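Long-range contact in thiol peroxidase (Mycobacterium tuberculosis, PDB 1Y25), which probably reduces hydrogen peroxide and organic hydroperoxides with electrons from thioredoxin, protecting the cell against oxidative stress: residues G15-V20 against Y115-A120. The protein carries 1 engineered substitution. Residues are numbered along the deposited sequence; the frame is centred on the assembly and turned at random.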
ATOM      1  N   GLY A  15      12.944  -2.456   2.034  1.00 27.41           N
ATOM      2  CA  GLY A  15      11.882  -1.458   2.030  1.00 26.76           C
ATOM      3  C   GLY A  15      10.854  -1.780   3.053  1.00 26.36           C
ATOM      4  O   GLY A  15      11.191  -2.286   4.106  1.00 25.96           O
ATOM      5  N   GLU A  16       9.592  -1.502   2.721  1.00 27.78           N
ATOM      6  CA  GLU A  16       8.473  -1.632   3.658  1.00 28.75           C
ATOM      7  C   GLU A  16       7.249  -2.345   3.009  1.00 27.71           C
ATOM      8  O   GLU A  16       6.986  -2.204   1.805  1.00 27.21           O
ATOM      9  CB  GLU A  16       8.069  -0.266   4.222  1.00 29.05           C
ATOM     10  CG  GLU A  16       8.795   0.203   5.533  1.00 34.19           C
ATOM     11  CD  GLU A  16       8.386   1.677   5.971  1.00 38.03           C
ATOM     12  OE1 GLU A  16       8.049   1.905   7.200  1.00 49.79           O
ATOM     13  OE2 GLU A  16       8.448   2.604   5.099  1.00 44.02           O
ATOM     14  N   LEU A  17       6.514  -3.035   3.875  1.00 26.05           N
ATOM     15  CA  LEU A  17       5.289  -3.721   3.530  1.00 26.29           C
ATOM     16  C   LEU A  17       4.227  -2.616   3.278  1.00 26.09           C
ATOM     17  O   LEU A  17       4.309  -1.501   3.824  1.00 24.68           O
ATOM     18  CB  LEU A  17       4.857  -4.638   4.691  1.00 26.80           C
ATOM     19  CG  LEU A  17       5.666  -5.948   4.878  1.00 29.46           C
ATOM     20  CD1 LEU A  17       5.205  -6.697   6.114  1.00 26.53           C
ATOM     21  CD2 LEU A  17       5.463  -6.782   3.622  1.00 26.35           C
ATOM     22  N   PRO A  18       3.261  -2.916   2.416  1.00 26.10           N
ATOM     23  CA  PRO A  18       2.242  -1.871   2.064  1.00 24.65           C
ATOM     24  C   PRO A  18       1.302  -1.693   3.224  1.00 24.08           C
ATOM     25  O   PRO A  18       1.087  -2.649   3.924  1.00 25.88           O
ATOM     26  CB  PRO A  18       1.552  -2.476   0.819  1.00 24.89           C
ATOM     27  CG  PRO A  18       1.747  -3.917   0.978  1.00 24.06           C
ATOM     28  CD  PRO A  18       3.079  -4.146   1.641  1.00 24.30           C
ATOM     29  N   ALA A  19       0.844  -0.470   3.477  1.00 22.20           N
ATOM     30  CA  ALA A  19      -0.243  -0.205   4.447  1.00 21.79           C
ATOM     31  C   ALA A  19      -1.552  -0.968   4.192  1.00 22.00           C
ATOM     32  O   ALA A  19      -2.118  -1.016   3.059  1.00 22.85           O
ATOM     33  CB  ALA A  19      -0.531   1.209   4.461  1.00 20.20           C
ATOM     34  N   VAL A  20      -2.072  -1.521   5.258  1.00 21.46           N
ATOM     35  CA  VAL A  20      -3.454  -2.051   5.291  1.00 21.63           C
ATOM     36  C   VAL A  20      -4.385  -0.968   4.712  1.00 20.59           C
ATOM     37  O   VAL A  20      -4.196   0.195   5.018  1.00 21.48           O
ATOM     38  CB  VAL A  20      -3.753  -2.500   6.711  1.00 21.29           C
ATOM     39  CG1 VAL A  20      -5.230  -2.668   6.936  1.00 26.14           C
ATOM     40  CG2 VAL A  20      -3.024  -3.779   7.026  1.00 17.34           C
ATOM     41  N   TYR A 115       7.199  -5.706  -2.301  1.00 27.19           N
ATOM     42  CA  TYR A 115       6.694  -5.853  -0.923  1.00 25.97           C
ATOM     43  C   TYR A 115       7.680  -5.449   0.150  1.00 27.24           C
ATOM     44  O   TYR A 115       7.340  -5.452   1.361  1.00 26.80           O
ATOM     45  CB  TYR A 115       6.149  -7.271  -0.663  1.00 26.26           C
ATOM     46  CG  TYR A 115       4.771  -7.477  -1.353  1.00 24.06           C
ATOM     47  CD1 TYR A 115       4.673  -7.751  -2.704  1.00 24.34           C
ATOM     48  CD2 TYR A 115       3.623  -7.409  -0.625  1.00 23.42           C
ATOM     49  CE1 TYR A 115       3.412  -7.881  -3.326  1.00 27.99           C
ATOM     50  CE2 TYR A 115       2.350  -7.565  -1.213  1.00 25.68           C
ATOM     51  CZ  TYR A 115       2.245  -7.795  -2.557  1.00 21.79           C
ATOM     52  OH  TYR A 115       0.977  -7.893  -3.084  1.00 24.48           O
ATOM     53  N   GLY A 116       8.886  -5.056  -0.255  1.00 27.06           N
ATOM     54  CA  GLY A 116       9.905  -4.530   0.663  1.00 26.53           C
ATOM     55  C   GLY A 116      10.458  -5.512   1.675  1.00 25.78           C
ATOM     56  O   GLY A 116      10.958  -5.125   2.703  1.00 26.85           O
ATOM     57  N   VAL A 117      10.401  -6.786   1.350  1.00 25.41           N
ATOM     58  CA  VAL A 117      10.756  -7.879   2.276  1.00 25.34           C
ATOM     59  C   VAL A 117      12.091  -8.571   1.973  1.00 23.70           C
ATOM     60  O   VAL A 117      12.532  -9.381   2.768  1.00 23.56           O
ATOM     61  CB  VAL A 117       9.662  -8.996   2.360  1.00 24.80           C
ATOM     62  CG1 VAL A 117       8.496  -8.464   3.132  1.00 27.78           C
ATOM     63  CG2 VAL A 117       9.190  -9.389   0.955  1.00 24.62           C
ATOM     64  N   THR A 118      12.681  -8.258   0.830  1.00 23.15           N
ATOM     65  CA  THR A 118      13.987  -8.785   0.472  1.00 22.06           C
ATOM     66  C   THR A 118      14.998  -8.336   1.541  1.00 21.65           C
ATOM     67  O   THR A 118      15.037  -7.169   1.898  1.00 19.80           O
ATOM     68  CB  THR A 118      14.455  -8.431  -0.950  1.00 22.14           C
ATOM     69  OG1 THR A 118      13.577  -8.979  -1.923  1.00 23.14           O
ATOM     70  CG2 THR A 118      15.837  -9.051  -1.233  1.00 22.38           C
ATOM     71  N   ILE A 119      15.824  -9.265   2.048  1.00 21.56           N
ATOM     72  CA  ILE A 119      16.811  -8.872   3.065  1.00 22.05           C
ATOM     73  C   ILE A 119      17.963  -8.174   2.326  1.00 23.37           C
ATOM     74  O   ILE A 119      18.427  -8.672   1.278  1.00 25.01           O
ATOM     75  CB  ILE A 119      17.270 -10.095   3.893  1.00 21.51           C
ATOM     76  CG1 ILE A 119      16.077 -10.723   4.609  1.00 20.77           C
ATOM     77  CG2 ILE A 119      18.468  -9.783   4.791  1.00 21.02           C
ATOM     78  CD1 ILE A 119      16.342 -12.154   5.195  1.00 21.96           C
ATOM     79  N   ALA A 120      18.420  -7.038   2.878  1.00 24.67           N
ATOM     80  CA  ALA A 120      19.465  -6.163   2.295  1.00 25.36           C
ATOM     81  C   ALA A 120      20.857  -6.657   2.625  1.00 26.53           C
ATOM     82  O   ALA A 120      21.775  -6.429   1.872  1.00 26.24           O
ATOM     83  CB  ALA A 120      19.316  -4.683   2.836  1.00 25.46           C
TER
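Leu17 reaches the segment 115-120 through one methyl, CD2. This methyl lies 3.2 Å from Tyr115 O and 3.5 Å from Val117 CG1, and the Leu17 and Val117 side chains cross at about a right angle. Leu17 CG lies anti to the carbonyl carbon, beside the backbone N (chi1 -75°), and carries the touching CD2; Val117 CG1 has the same placement on its own backbone. The backbone of Leu17 approaches the same carbonyl, with a CA-H...O contact of 3.5 Å from Leu17 CA to Tyr115 O. Further along, Pro18 CD meets the Tyr115 ring obliquely at CD2, 4.0 Å away.

Like the Leu17 methyl, the backbones pack closely at the two glycines. Gly116 ends helix 111-114 in a Schellman motif, with a positive phi. Its CA is 3.9 Å from Gly15 CA and 3.7 Å from Glu16 N. Gly116 has no side chain, so the backbones can come this close. Direct polar bonding is slight: Gly15 N gives Gly116 O a weak hydrogen bond of 3.4 Å, bent to 133° at the hydrogen. Gly15 O and Gly116 O are two acceptors close together; Thr13 OG1 is hydrogen-bonded to both.

The looser side is at Glu16. Its side chain leaves the backbone away from 115-120, is partly exposed and packs on Val36 of the second subunit. Leu17 and Ala19 also make backbone hydrogen bonds to that subunit.

The contact thus joins the loop after the N-terminal strand 9-12 to the end of helix 111-114 in this thioredoxin-fold peroxiredoxin, away from the active-site position. Tyr115 stacks on Phe111 of that helix and hydrogen-bonds through OH to Pro25 O. Leu17 and Tyr115 both touch Val133 of strand 131-135, while Leu17 and Pro18 touch Leu146 and Val141 of strand 141-146.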